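Local coordinates for MobB protein homolog (PDB 1XJC) that probably binds a guanine nucleotide through a P-loop fold and assists in making the guanine dinucleotide form of the molybdenum cofactor, at residues M4-V9 and E108-V113; K112-R117 and A129-V134; K23-A28 and L99-G104. One frame throughout, in Å; residues are numbered along the deposited sequence.

In the fold
The three contacts follow the core of one parallel sheet, in which the strands run 35-39, 99-103, 6-10, 112-116, 131-136, 148-150. Contact 1 pairs the central neighbours 6-10 and 112-116; contact 2 carries the sheet on to 131-136 and shares Lys112 and Val113 with contact 1. Contact 3 lays helix 17-30 over strand 99-103, on the other flank of strand 6-10. The centre of contact 1 lies about 10 Å from the centres of contacts 2 and 3, which are about 14 Å apart. In sequence, both segments of contact 3 fall between those of contact 1, and contact 2 follows contact 3. They lie in the sheet and helix that the probable P-loop connects, strand 6-10 to helix 17-30.

Contact 1 of 3, residues M4-V9 and E108-V113; sequences MNVWQV and ERHPKV
With chi1 at -178°, Val6 swings CG1 opposite its main-chain nitrogen, and His110 turns its ring away from its own carbonyl carbon (chi1 -56°), bringing methyl and imidazole together: CG1 of Val6 stands over the ring face of His110, a CH-pi contact 3.8 Å from the centroid. Next to it the roles reverse, since Trp7 supplies the ring and Pro111 the C-H group. CG of Pro111 lies over one indole face, 3.7 Å from the centroid of the five-membered ring of Trp7. Proline suits this place because its ring is compact, stiff and apolar, while tryptophan offers a broad face to receive it. At the indole edge, NE1 of Trp7 makes a weak hydrogen bond to OD1 of Asn5.

The backbones join as parallel strands around Gln8. Its N donates to O of Pro111 (2.9 Å), and its O accepts from N of Val113 (2.8 Å). Between these bonds Gln8 and Lys112 run side by side on one sheet face; Val9 and Val113 turn to the other, where beta-branched side chains suit a strand packed on Leu20 of helix 17-30. NZ of Lys112 curls back to O of Glu108 (2.7 Å) and O of His110 (3.1 Å). The chemistry thus implies a strand entrance pinned twice: apolar groups sit on aromatic faces, and a lysine ammonium gathers the loop carbonyls beside them.

Contact 2 of 3, residues K112-R117 and A129-V134; sequences KVVLVR and ANIRAV
Lys112 and Ile131 begin this parallel pairing, and the backbone hydrogen bonds set its register. N of Lys112 donates to O of Asn130 (3.0 Å), and O of Lys112 accepts from N of Arg132 (2.8 Å). One residue is then skipped, a beta bulge: Val113 pairs with Ala133, and N of Val114 reaches O of Ala133 at 2.9 Å. Asn130 has the positive phi (61°) that asparagine tolerates better than most residues, which suits the turn leading into strand 131-136.

Polar side chains gather at this same end. NZ of Lys112 gives a hydrogen bond to O of Ala129 (2.9 Å), adding a third carbonyl to those of Glu108 and His110; bends at chi3 and chi4 fold the chain back over the strand entrance. With an alanine in place of this lysine, the three carbonyls are likely to lose their shared donor and the two loops a tie between them. NE of Arg132 bonds to OD1 of Asn130 (2.8 Å), lying above the amide plane while the oxygen stays near the guanidinium plane.

Apolar contacts take over farther along. CG2 of Val114 meets CG1 of Ile131 at 3.6 Å, and CG2 of Val116 meets CG1 of Val134 at 3.8 Å. From helix 119-125, the crossover of this beta-alpha-beta unit, Leu125 touches Val114, and Trp122 touches Val116 and Val134. The chemistry divides the pairing in two: a polar end where one ammonium group donates to three carbonyl oxygens, which probably stabilises its charge, and an apolar end where the face of Val114, Val116 and Val134 packs against the crossover helix.

Contact 3 of 3, residues K23-A28 and L99-G104; sequences KWVAAA and LVLVEG
Trp24 and Leu101 join helix 17-30 to strand 99-103 in the alpha/beta fold of the P-loop NTPases, in which the helix following the probable phosphate-binding loop lies against the parallel sheet. The short segments of helix and strand run almost exactly antiparallel (173°), with their axes 10.1 Å apart. No hydrogen bond links them, and the contact across that separation is made by side chains alone.

Packing is tight at the indole. CD2 of Leu101 stands over the six-membered ring of Trp24, only 3.4 Å from its centroid and 6° off the ring normal, so the methyl carbon sits almost directly above the ring centre. With CG opposite the backbone N (chi1 -162°) the indole of Trp24 reaches toward the sheet, and chi2 sets the turn of its plane. The other methyl of Leu101, CD1, touches both CG2 of Val25, at 3.8 Å, and the root of the indole at CG of Trp24. Leucine suits this place since one branch can cover the six-membered ring while the other fills in beside it. Met162 and Val165 of helix 154-166 also touch Trp24, so its large ring joins two helices to the sheet.

Toward Leu99 the contact is sparser. There a small alanine lets the helix come near the sheet: CB of Ala28 meets CD2 of Leu99 at 3.9 Å. Val25 is partly exposed and also touches Thr37 of strand 35-39. Lys23, on the partly exposed helix surface, makes no contact with the strand segment; its NZ has a long, weak ion pair with Asp154. The indole N-H, by contrast, is buried without a polar partner in the model; across this contact NE1 of Trp24 finds just the methyl CD2 of Leu99, 4.1 Å away.

Contact 1 of 3, residues M4-V9 and E108-V113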
HETATM    1  N   MSE A   4      -6.329  11.305  -6.770  1.00 47.35           N
HETATM    2  CA  MSE A   4      -6.640  10.019  -6.062  1.00 47.03           C
HETATM    3  C   MSE A   4      -5.964   9.954  -4.713  1.00 44.63           C
HETATM    4  O   MSE A   4      -4.874  10.504  -4.518  1.00 45.52           O
HETATM    5  CB  MSE A   4      -6.158   8.814  -6.864  1.00 50.89           C
HETATM    6  CG  MSE A   4      -6.907   8.538  -8.139  1.00 55.90           C
HETATM    7 SE   MSE A   4      -6.117   6.991  -8.966  0.80 59.24          SE
HETATM    8  CE  MSE A   4      -7.509   5.731  -8.630  1.00 59.30           C
ATOM      9  N   ASN A   5      -6.606   9.263  -3.781  1.00 40.01           N
ATOM     10  CA  ASN A   5      -6.045   9.110  -2.452  1.00 35.79           C
ATOM     11  C   ASN A   5      -5.185   7.839  -2.508  1.00 32.52           C
ATOM     12  O   ASN A   5      -5.670   6.744  -2.246  1.00 32.09           O
ATOM     13  CB  ASN A   5      -7.178   8.950  -1.437  1.00 36.03           C
ATOM     14  CG  ASN A   5      -6.819   9.503  -0.089  1.00 36.95           C
ATOM     15  OD1 ASN A   5      -5.692   9.339   0.377  1.00 37.66           O
ATOM     16  ND2 ASN A   5      -7.779  10.155   0.561  1.00 36.99           N
ATOM     17  N   VAL A   6      -3.913   8.000  -2.855  1.00 28.95           N
ATOM     18  CA  VAL A   6      -2.986   6.874  -2.988  1.00 25.74           C
ATOM     19  C   VAL A   6      -2.074   6.720  -1.781  1.00 24.70           C
ATOM     20  O   VAL A   6      -1.455   7.683  -1.360  1.00 24.88           O
ATOM     21  CB  VAL A   6      -2.068   7.063  -4.219  1.00 25.04           C
ATOM     22  CG1 VAL A   6      -1.136   5.846  -4.381  1.00 23.71           C
ATOM     23  CG2 VAL A   6      -2.924   7.291  -5.476  1.00 23.09           C
ATOM     24  N   TRP A   7      -1.988   5.508  -1.235  1.00 22.99           N
ATOM     25  CA  TRP A   7      -1.111   5.240  -0.099  1.00 21.37           C
ATOM     26  C   TRP A   7      -0.239   4.031  -0.403  1.00 20.70           C
ATOM     27  O   TRP A   7      -0.691   3.078  -1.025  1.00 20.77           O
ATOM     28  CB  TRP A   7      -1.914   4.957   1.178  1.00 20.95           C
ATOM     29  CG  TRP A   7      -2.446   6.196   1.838  1.00 21.89           C
ATOM     30  CD1 TRP A   7      -3.453   6.995   1.391  1.00 21.30           C
ATOM     31  CD2 TRP A   7      -1.976   6.778   3.063  1.00 21.23           C
ATOM     32  NE1 TRP A   7      -3.642   8.049   2.261  1.00 22.94           N
ATOM     33  CE2 TRP A   7      -2.748   7.938   3.296  1.00 22.19           C
ATOM     34  CE3 TRP A   7      -0.977   6.431   3.981  1.00 20.92           C
ATOM     35  CZ2 TRP A   7      -2.553   8.760   4.419  1.00 22.42           C
ATOM     36  CZ3 TRP A   7      -0.778   7.246   5.099  1.00 21.92           C
ATOM     37  CH2 TRP A   7      -1.564   8.399   5.306  1.00 22.75           C
ATOM     38  N   GLN A   8       1.005   4.060   0.061  1.00 18.98           N
ATOM     39  CA  GLN A   8       1.903   2.953  -0.183  1.00 19.00           C
ATOM     40  C   GLN A   8       2.218   2.139   1.061  1.00 19.27           C
ATOM     41  O   GLN A   8       2.245   2.650   2.188  1.00 19.47           O
ATOM     42  CB  GLN A   8       3.211   3.460  -0.768  1.00 19.89           C
ATOM     43  CG  GLN A   8       3.118   3.960  -2.186  1.00 22.00           C
ATOM     44  CD  GLN A   8       4.425   4.540  -2.659  1.00 21.38           C
ATOM     45  OE1 GLN A   8       5.392   3.805  -2.919  1.00 24.91           O
ATOM     46  NE2 GLN A   8       4.481   5.865  -2.762  1.00 20.59           N
ATOM     47  N   VAL A   9       2.466   0.859   0.837  1.00 19.22           N
ATOM     48  CA  VAL A   9       2.830  -0.062   1.897  1.00 18.67           C
ATOM     49  C   VAL A   9       4.172  -0.608   1.432  1.00 19.85           C
ATOM     50  O   VAL A   9       4.256  -1.266   0.389  1.00 20.07           O
ATOM     51  CB  VAL A   9       1.793  -1.196   2.036  1.00 18.21           C
ATOM     52  CG1 VAL A   9       2.333  -2.286   2.988  1.00 16.79           C
ATOM     53  CG2 VAL A   9       0.465  -0.624   2.571  1.00 16.39           C
ATOM     54  N   GLU A 108       8.505   5.968  -5.186  1.00 25.84           N
ATOM     55  CA  GLU A 108       7.410   6.915  -5.424  1.00 26.82           C
ATOM     56  C   GLU A 108       7.186   7.715  -4.151  1.00 27.00           C
ATOM     57  O   GLU A 108       7.555   7.267  -3.064  1.00 27.29           O
ATOM     58  CB  GLU A 108       6.131   6.185  -5.859  1.00 28.61           C
ATOM     59  CG  GLU A 108       6.269   5.513  -7.207  1.00 30.18           C
ATOM     60  CD  GLU A 108       6.621   6.504  -8.290  1.00 33.05           C
ATOM     61  OE1 GLU A 108       5.813   7.404  -8.573  1.00 34.48           O
ATOM     62  OE2 GLU A 108       7.723   6.401  -8.855  1.00 36.73           O
ATOM     63  N   ARG A 109       6.562   8.883  -4.270  1.00 27.31           N
ATOM     64  CA  ARG A 109       6.405   9.751  -3.109  1.00 28.34           C
ATOM     65  C   ARG A 109       5.032   9.908  -2.438  1.00 26.85           C
ATOM     66  O   ARG A 109       4.774  10.925  -1.787  1.00 26.34           O
ATOM     67  CB  ARG A 109       6.979  11.128  -3.472  1.00 31.85           C
ATOM     68  CG  ARG A 109       8.459  11.064  -3.890  1.00 36.99           C
ATOM     69  CD  ARG A 109       8.974  12.407  -4.392  1.00 42.25           C
ATOM     70  NE  ARG A 109       9.010  13.409  -3.331  1.00 47.69           N
ATOM     71  CZ  ARG A 109       9.979  13.502  -2.426  1.00 50.71           C
ATOM     72  NH1 ARG A 109      11.004  12.656  -2.459  1.00 51.91           N
ATOM     73  NH2 ARG A 109       9.919  14.429  -1.480  1.00 51.99           N
ATOM     74  N   HIS A 110       4.170   8.902  -2.579  1.00 24.85           N
ATOM     75  CA  HIS A 110       2.839   8.928  -1.965  1.00 23.28           C
ATOM     76  C   HIS A 110       2.999   8.671  -0.458  1.00 22.15           C
ATOM     77  O   HIS A 110       3.993   8.092  -0.033  1.00 22.55           O
ATOM     78  CB  HIS A 110       1.967   7.833  -2.603  1.00 23.67           C
ATOM     79  CG  HIS A 110       1.862   7.949  -4.098  1.00 25.89           C
ATOM     80  ND1 HIS A 110       1.145   8.955  -4.722  1.00 25.45           N
ATOM     81  CD2 HIS A 110       2.435   7.224  -5.092  1.00 24.54           C
ATOM     82  CE1 HIS A 110       1.285   8.843  -6.032  1.00 25.49           C
ATOM     83  NE2 HIS A 110       2.061   7.802  -6.283  1.00 24.68           N
ATOM     84  N   PRO A 111       2.042   9.114   0.371  1.00 20.82           N
ATOM     85  CA  PRO A 111       2.227   8.845   1.805  1.00 19.96           C
ATOM     86  C   PRO A 111       2.352   7.338   1.995  1.00 18.83           C
ATOM     87  O   PRO A 111       1.618   6.568   1.378  1.00 18.28           O
ATOM     88  CB  PRO A 111       0.962   9.429   2.441  1.00 19.09           C
ATOM     89  CG  PRO A 111      -0.046   9.384   1.321  1.00 19.40           C
ATOM     90  CD  PRO A 111       0.784   9.837   0.132  1.00 19.82           C
ATOM     91  N   LYS A 112       3.285   6.918   2.836  1.00 18.67           N
ATOM     92  CA  LYS A 112       3.496   5.491   3.020  1.00 19.43           C
ATOM     93  C   LYS A 112       3.642   4.974   4.435  1.00 19.61           C
ATOM     94  O   LYS A 112       4.031   5.701   5.374  1.00 19.11           O
ATOM     95  CB  LYS A 112       4.723   5.051   2.214  1.00 19.64           C
ATOM     96  CG  LYS A 112       5.973   5.905   2.424  1.00 19.32           C
ATOM     97  CD  LYS A 112       7.156   5.413   1.563  1.00 17.39           C
ATOM     98  CE  LYS A 112       6.855   5.474   0.051  1.00 17.43           C
ATOM     99  NZ  LYS A 112       6.803   6.858  -0.552  1.00 16.52           N
ATOM    100  N   VAL A 113       3.301   3.703   4.582  1.00 19.04           N
ATOM    101  CA  VAL A 113       3.446   3.030   5.855  1.00 18.65           C
ATOM    102  C   VAL A 113       4.629   2.089   5.631  1.00 19.35           C
ATOM    103  O   VAL A 113       4.669   1.351   4.647  1.00 17.68           O
ATOM    104  CB  VAL A 113       2.199   2.209   6.215  1.00 18.18           C
ATOM    105  CG1 VAL A 113       2.465   1.424   7.525  1.00 15.68           C
ATOM    106  CG2 VAL A 113       0.981   3.145   6.356  1.00 16.36           C
TER

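Contact 2 of 3, residues K112-R117 and A129-V134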
ATOM      1  N   LYS A 112       3.285   6.918   2.836  1.00 18.67           N
ATOM      2  CA  LYS A 112       3.496   5.491   3.020  1.00 19.43           C
ATOM      3  C   LYS A 112       3.642   4.974   4.435  1.00 19.61           C
ATOM      4  O   LYS A 112       4.031   5.701   5.374  1.00 19.11           O
ATOM      5  CB  LYS A 112       4.723   5.051   2.214  1.00 19.64           C
ATOM      6  CG  LYS A 112       5.973   5.905   2.424  1.00 19.32           C
ATOM      7  CD  LYS A 112       7.156   5.413   1.563  1.00 17.39           C
ATOM      8  CE  LYS A 112       6.855   5.474   0.051  1.00 17.43           C
ATOM      9  NZ  LYS A 112       6.803   6.858  -0.552  1.00 16.52           N
ATOM     10  N   VAL A 113       3.301   3.703   4.582  1.00 19.04           N
ATOM     11  CA  VAL A 113       3.446   3.030   5.855  1.00 18.65           C
ATOM     12  C   VAL A 113       4.629   2.089   5.631  1.00 19.35           C
ATOM     13  O   VAL A 113       4.669   1.351   4.647  1.00 17.68           O
ATOM     14  CB  VAL A 113       2.199   2.209   6.215  1.00 18.18           C
ATOM     15  CG1 VAL A 113       2.465   1.424   7.525  1.00 15.68           C
ATOM     16  CG2 VAL A 113       0.981   3.145   6.356  1.00 16.36           C
ATOM     17  N   VAL A 114       5.603   2.127   6.529  1.00 19.96           N
ATOM     18  CA  VAL A 114       6.773   1.283   6.384  1.00 19.56           C
ATOM     19  C   VAL A 114       6.697   0.123   7.384  1.00 20.65           C
ATOM     20  O   VAL A 114       6.478   0.341   8.589  1.00 21.45           O
ATOM     21  CB  VAL A 114       8.071   2.104   6.640  1.00 20.29           C
ATOM     22  CG1 VAL A 114       9.301   1.196   6.495  1.00 19.68           C
ATOM     23  CG2 VAL A 114       8.155   3.299   5.664  1.00 18.75           C
ATOM     24  N   LEU A 115       6.846  -1.100   6.879  1.00 19.89           N
ATOM     25  CA  LEU A 115       6.827  -2.291   7.719  1.00 20.97           C
ATOM     26  C   LEU A 115       8.268  -2.771   7.874  1.00 21.82           C
ATOM     27  O   LEU A 115       9.013  -2.900   6.884  1.00 21.50           O
ATOM     28  CB  LEU A 115       5.953  -3.384   7.096  1.00 21.28           C
ATOM     29  CG  LEU A 115       4.463  -3.087   7.318  1.00 20.59           C
ATOM     30  CD1 LEU A 115       3.803  -2.828   6.001  1.00 21.77           C
ATOM     31  CD2 LEU A 115       3.793  -4.249   8.052  1.00 20.46           C
ATOM     32  N   VAL A 116       8.670  -3.014   9.117  1.00 22.25           N
ATOM     33  CA  VAL A 116      10.036  -3.435   9.384  1.00 23.41           C
ATOM     34  C   VAL A 116      10.102  -4.617  10.341  1.00 24.11           C
ATOM     35  O   VAL A 116       9.392  -4.654  11.348  1.00 22.69           O
ATOM     36  CB  VAL A 116      10.881  -2.257   9.979  1.00 23.66           C
ATOM     37  CG1 VAL A 116      10.882  -1.054   9.004  1.00 24.81           C
ATOM     38  CG2 VAL A 116      10.328  -1.830  11.316  1.00 23.09           C
ATOM     39  N   ARG A 117      10.970  -5.574  10.023  1.00 24.55           N
ATOM     40  CA  ARG A 117      11.145  -6.748  10.873  1.00 25.00           C
ATOM     41  C   ARG A 117      12.193  -6.466  11.942  1.00 25.55           C
ATOM     42  O   ARG A 117      12.208  -7.095  13.004  1.00 25.18           O
ATOM     43  CB  ARG A 117      11.625  -7.939  10.039  1.00 22.14           C
ATOM     44  CG  ARG A 117      10.749  -8.251   8.835  1.00 23.26           C
ATOM     45  CD  ARG A 117      11.500  -9.142   7.846  1.00 25.78           C
ATOM     46  NE  ARG A 117      12.712  -8.484   7.346  1.00 27.87           N
ATOM     47  CZ  ARG A 117      13.460  -8.940   6.339  1.00 28.20           C
ATOM     48  NH1 ARG A 117      13.131 -10.066   5.705  1.00 29.19           N
ATOM     49  NH2 ARG A 117      14.540  -8.266   5.965  1.00 28.25           N
ATOM     50  N   ALA A 129      10.682   8.708   1.164  1.00 21.76           N
ATOM     51  CA  ALA A 129       9.886   9.918   1.216  1.00 22.39           C
ATOM     52  C   ALA A 129       8.459   9.749   1.718  1.00 22.99           C
ATOM     53  O   ALA A 129       7.810   8.721   1.493  1.00 24.24           O
ATOM     54  CB  ALA A 129       9.850  10.574  -0.178  1.00 22.39           C
ATOM     55  N   ASN A 130       7.988  10.770   2.427  1.00 22.50           N
ATOM     56  CA  ASN A 130       6.606  10.800   2.880  1.00 21.61           C
ATOM     57  C   ASN A 130       6.171   9.654   3.821  1.00 21.33           C
ATOM     58  O   ASN A 130       5.016   9.233   3.785  1.00 22.28           O
ATOM     59  CB  ASN A 130       5.710  10.812   1.631  1.00 20.59           C
ATOM     60  CG  ASN A 130       4.491  11.709   1.783  1.00 21.07           C
ATOM     61  OD1 ASN A 130       4.189  12.189   2.870  1.00 21.58           O
ATOM     62  ND2 ASN A 130       3.779  11.935   0.676  1.00 21.12           N
ATOM     63  N   ILE A 131       7.077   9.149   4.648  1.00 20.38           N
ATOM     64  CA  ILE A 131       6.711   8.082   5.589  1.00 20.42           C
ATOM     65  C   ILE A 131       5.733   8.647   6.623  1.00 20.48           C
ATOM     66  O   ILE A 131       6.029   9.655   7.255  1.00 20.98           O
ATOM     67  CB  ILE A 131       7.957   7.535   6.345  1.00 20.04           C
ATOM     68  CG1 ILE A 131       8.875   6.806   5.359  1.00 18.85           C
ATOM     69  CG2 ILE A 131       7.528   6.550   7.468  1.00 17.62           C
ATOM     70  CD1 ILE A 131      10.237   6.459   5.974  1.00 17.34           C
ATOM     71  N   ARG A 132       4.576   8.011   6.796  1.00 19.50           N
ATOM     72  CA  ARG A 132       3.601   8.491   7.775  1.00 19.91           C
ATOM     73  C   ARG A 132       3.537   7.639   9.046  1.00 20.44           C
ATOM     74  O   ARG A 132       3.114   8.116  10.102  1.00 21.50           O
ATOM     75  CB  ARG A 132       2.201   8.558   7.154  1.00 20.18           C
ATOM     76  CG  ARG A 132       2.098   9.437   5.900  1.00 20.72           C
ATOM     77  CD  ARG A 132       2.559  10.869   6.210  1.00 22.87           C
ATOM     78  NE  ARG A 132       2.461  11.754   5.051  1.00 25.43           N
ATOM     79  CZ  ARG A 132       1.323  12.289   4.614  1.00 26.77           C
ATOM     80  NH1 ARG A 132       0.188  12.029   5.244  1.00 26.80           N
ATOM     81  NH2 ARG A 132       1.320  13.078   3.539  1.00 27.58           N
ATOM     82  N   ALA A 133       3.935   6.379   8.948  1.00 19.84           N
ATOM     83  CA  ALA A 133       3.886   5.483  10.098  1.00 19.45           C
ATOM     84  C   ALA A 133       4.738   4.280   9.822  1.00 20.51           C
ATOM     85  O   ALA A 133       5.051   3.982   8.661  1.00 20.82           O
ATOM     86  CB  ALA A 133       2.442   5.028  10.380  1.00 17.74           C
ATOM     87  N   VAL A 134       5.097   3.598  10.905  1.00 20.81           N
ATOM     88  CA  VAL A 134       5.910   2.394  10.875  1.00 20.09           C
ATOM     89  C   VAL A 134       5.172   1.326  11.672  1.00 20.21           C
ATOM     90  O   VAL A 134       4.618   1.618  12.741  1.00 19.55           O
ATOM     91  CB  VAL A 134       7.285   2.607  11.568  1.00 20.88           C
ATOM     92  CG1 VAL A 134       8.125   1.303  11.485  1.00 19.82           C
ATOM     93  CG2 VAL A 134       8.041   3.786  10.918  1.00 19.93           C
TER

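Contact 3 of 3, residues K23-A28 and L99-G104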
ATOM      1  N   LYS A  23      -5.966  -6.341   5.918  1.00 20.97           N
ATOM      2  CA  LYS A  23      -6.817  -5.704   6.905  1.00 19.51           C
ATOM      3  C   LYS A  23      -7.242  -4.313   6.490  1.00 18.44           C
ATOM      4  O   LYS A  23      -8.376  -3.910   6.743  1.00 18.70           O
ATOM      5  CB  LYS A  23      -6.093  -5.648   8.255  1.00 20.45           C
ATOM      6  CG  LYS A  23      -5.919  -7.021   8.887  1.00 21.07           C
ATOM      7  CD  LYS A  23      -5.128  -6.926  10.183  1.00 24.97           C
ATOM      8  CE  LYS A  23      -4.874  -8.314  10.746  1.00 26.66           C
ATOM      9  NZ  LYS A  23      -6.173  -9.022  10.969  1.00 30.12           N
ATOM     10  N   TRP A  24      -6.338  -3.572   5.855  1.00 17.21           N
ATOM     11  CA  TRP A  24      -6.652  -2.210   5.437  1.00 16.67           C
ATOM     12  C   TRP A  24      -7.697  -2.263   4.323  1.00 17.05           C
ATOM     13  O   TRP A  24      -8.682  -1.537   4.371  1.00 16.86           O
ATOM     14  CB  TRP A  24      -5.381  -1.505   4.950  1.00 17.79           C
ATOM     15  CG  TRP A  24      -5.477  -0.008   4.905  1.00 17.71           C
ATOM     16  CD1 TRP A  24      -6.597   0.760   5.074  1.00 18.12           C
ATOM     17  CD2 TRP A  24      -4.395   0.904   4.695  1.00 18.18           C
ATOM     18  NE1 TRP A  24      -6.276   2.090   4.985  1.00 17.27           N
ATOM     19  CE2 TRP A  24      -4.932   2.210   4.751  1.00 17.31           C
ATOM     20  CE3 TRP A  24      -3.017   0.746   4.466  1.00 18.46           C
ATOM     21  CZ2 TRP A  24      -4.140   3.356   4.583  1.00 19.24           C
ATOM     22  CZ3 TRP A  24      -2.229   1.889   4.298  1.00 18.30           C
ATOM     23  CH2 TRP A  24      -2.793   3.173   4.359  1.00 18.05           C
ATOM     24  N   VAL A  25      -7.486  -3.113   3.316  1.00 16.83           N
ATOM     25  CA  VAL A  25      -8.473  -3.241   2.234  1.00 16.45           C
ATOM     26  C   VAL A  25      -9.848  -3.626   2.814  1.00 18.34           C
ATOM     27  O   VAL A  25     -10.862  -3.033   2.451  1.00 20.37           O
ATOM     28  CB  VAL A  25      -8.042  -4.318   1.165  1.00 15.57           C
ATOM     29  CG1 VAL A  25      -9.225  -4.690   0.295  1.00 14.54           C
ATOM     30  CG2 VAL A  25      -6.905  -3.781   0.279  1.00 14.67           C
ATOM     31  N   ALA A  26      -9.882  -4.600   3.725  1.00 18.48           N
ATOM     32  CA  ALA A  26     -11.145  -5.045   4.329  1.00 19.10           C
ATOM     33  C   ALA A  26     -11.893  -3.927   5.073  1.00 19.88           C
ATOM     34  O   ALA A  26     -13.120  -3.806   4.957  1.00 20.04           O
ATOM     35  CB  ALA A  26     -10.887  -6.251   5.305  1.00 17.71           C
ATOM     36  N   ALA A  27     -11.167  -3.108   5.832  1.00 19.52           N
ATOM     37  CA  ALA A  27     -11.810  -2.021   6.570  1.00 18.17           C
ATOM     38  C   ALA A  27     -12.355  -1.022   5.559  1.00 20.04           C
ATOM     39  O   ALA A  27     -13.476  -0.530   5.708  1.00 21.65           O
ATOM     40  CB  ALA A  27     -10.804  -1.329   7.507  1.00 16.96           C
ATOM     41  N   ALA A  28     -11.567  -0.719   4.524  1.00 19.86           N
ATOM     42  CA  ALA A  28     -12.028   0.239   3.510  1.00 20.80           C
ATOM     43  C   ALA A  28     -13.291  -0.308   2.827  1.00 21.70           C
ATOM     44  O   ALA A  28     -14.256   0.426   2.623  1.00 21.49           O
ATOM     45  CB  ALA A  28     -10.923   0.489   2.459  1.00 19.32           C
ATOM     46  N   LEU A  99      -9.766   5.160  -2.585  1.00 23.11           N
ATOM     47  CA  LEU A  99      -8.484   4.795  -2.001  1.00 20.43           C
ATOM     48  C   LEU A  99      -7.764   3.781  -2.874  1.00 19.28           C
ATOM     49  O   LEU A  99      -8.374   2.829  -3.364  1.00 18.40           O
ATOM     50  CB  LEU A  99      -8.708   4.161  -0.612  1.00 17.74           C
ATOM     51  CG  LEU A  99      -7.485   3.536   0.086  1.00 17.54           C
ATOM     52  CD1 LEU A  99      -6.518   4.662   0.499  1.00 15.73           C
ATOM     53  CD2 LEU A  99      -7.905   2.707   1.318  1.00 15.02           C
ATOM     54  N   VAL A 100      -6.469   3.995  -3.053  1.00 19.79           N
ATOM     55  CA  VAL A 100      -5.631   3.076  -3.811  1.00 19.40           C
ATOM     56  C   VAL A 100      -4.459   2.719  -2.906  1.00 18.91           C
ATOM     57  O   VAL A 100      -3.709   3.600  -2.469  1.00 17.90           O
ATOM     58  CB  VAL A 100      -5.065   3.711  -5.123  1.00 19.32           C
ATOM     59  CG1 VAL A 100      -4.211   2.672  -5.873  1.00 16.95           C
ATOM     60  CG2 VAL A 100      -6.220   4.171  -6.012  1.00 19.51           C
ATOM     61  N   LEU A 101      -4.327   1.432  -2.601  1.00 17.93           N
ATOM     62  CA  LEU A 101      -3.234   0.973  -1.766  1.00 18.28           C
ATOM     63  C   LEU A 101      -2.208   0.337  -2.674  1.00 18.93           C
ATOM     64  O   LEU A 101      -2.508  -0.617  -3.415  1.00 19.14           O
ATOM     65  CB  LEU A 101      -3.722  -0.043  -0.731  1.00 16.74           C
ATOM     66  CG  LEU A 101      -4.694   0.596   0.264  1.00 16.59           C
ATOM     67  CD1 LEU A 101      -5.296  -0.492   1.151  1.00 14.91           C
ATOM     68  CD2 LEU A 101      -3.949   1.645   1.128  1.00 15.45           C
ATOM     69  N   VAL A 102      -0.996   0.863  -2.593  1.00 19.18           N
ATOM     70  CA  VAL A 102       0.110   0.413  -3.412  1.00 19.77           C
ATOM     71  C   VAL A 102       1.175  -0.284  -2.585  1.00 20.63           C
ATOM     72  O   VAL A 102       1.727   0.306  -1.646  1.00 20.32           O
ATOM     73  CB  VAL A 102       0.757   1.626  -4.120  1.00 19.54           C
ATOM     74  CG1 VAL A 102       1.990   1.189  -4.882  1.00 19.61           C
ATOM     75  CG2 VAL A 102      -0.266   2.304  -5.035  1.00 18.11           C
ATOM     76  N   GLU A 103       1.470  -1.532  -2.940  1.00 21.46           N
ATOM     77  CA  GLU A 103       2.494  -2.292  -2.245  1.00 23.15           C
ATOM     78  C   GLU A 103       3.795  -2.232  -3.055  1.00 23.97           C
ATOM     79  O   GLU A 103       3.872  -2.769  -4.160  1.00 25.24           O
ATOM     80  CB  GLU A 103       2.038  -3.740  -2.074  1.00 24.96           C
ATOM     81  CG  GLU A 103       2.713  -4.458  -0.921  1.00 28.69           C
ATOM     82  CD  GLU A 103       2.387  -5.938  -0.856  1.00 30.30           C
ATOM     83  OE1 GLU A 103       1.217  -6.331  -1.049  1.00 31.88           O
ATOM     84  OE2 GLU A 103       3.313  -6.716  -0.594  1.00 34.78           O
ATOM     85  N   GLY A 104       4.812  -1.559  -2.520  1.00 24.31           N
ATOM     86  CA  GLY A 104       6.076  -1.444  -3.227  1.00 23.97           C
ATOM     87  C   GLY A 104       6.275  -0.081  -3.880  1.00 24.31           C
ATOM     88  O   GLY A 104       5.702   0.908  -3.422  1.00 23.14           O
TER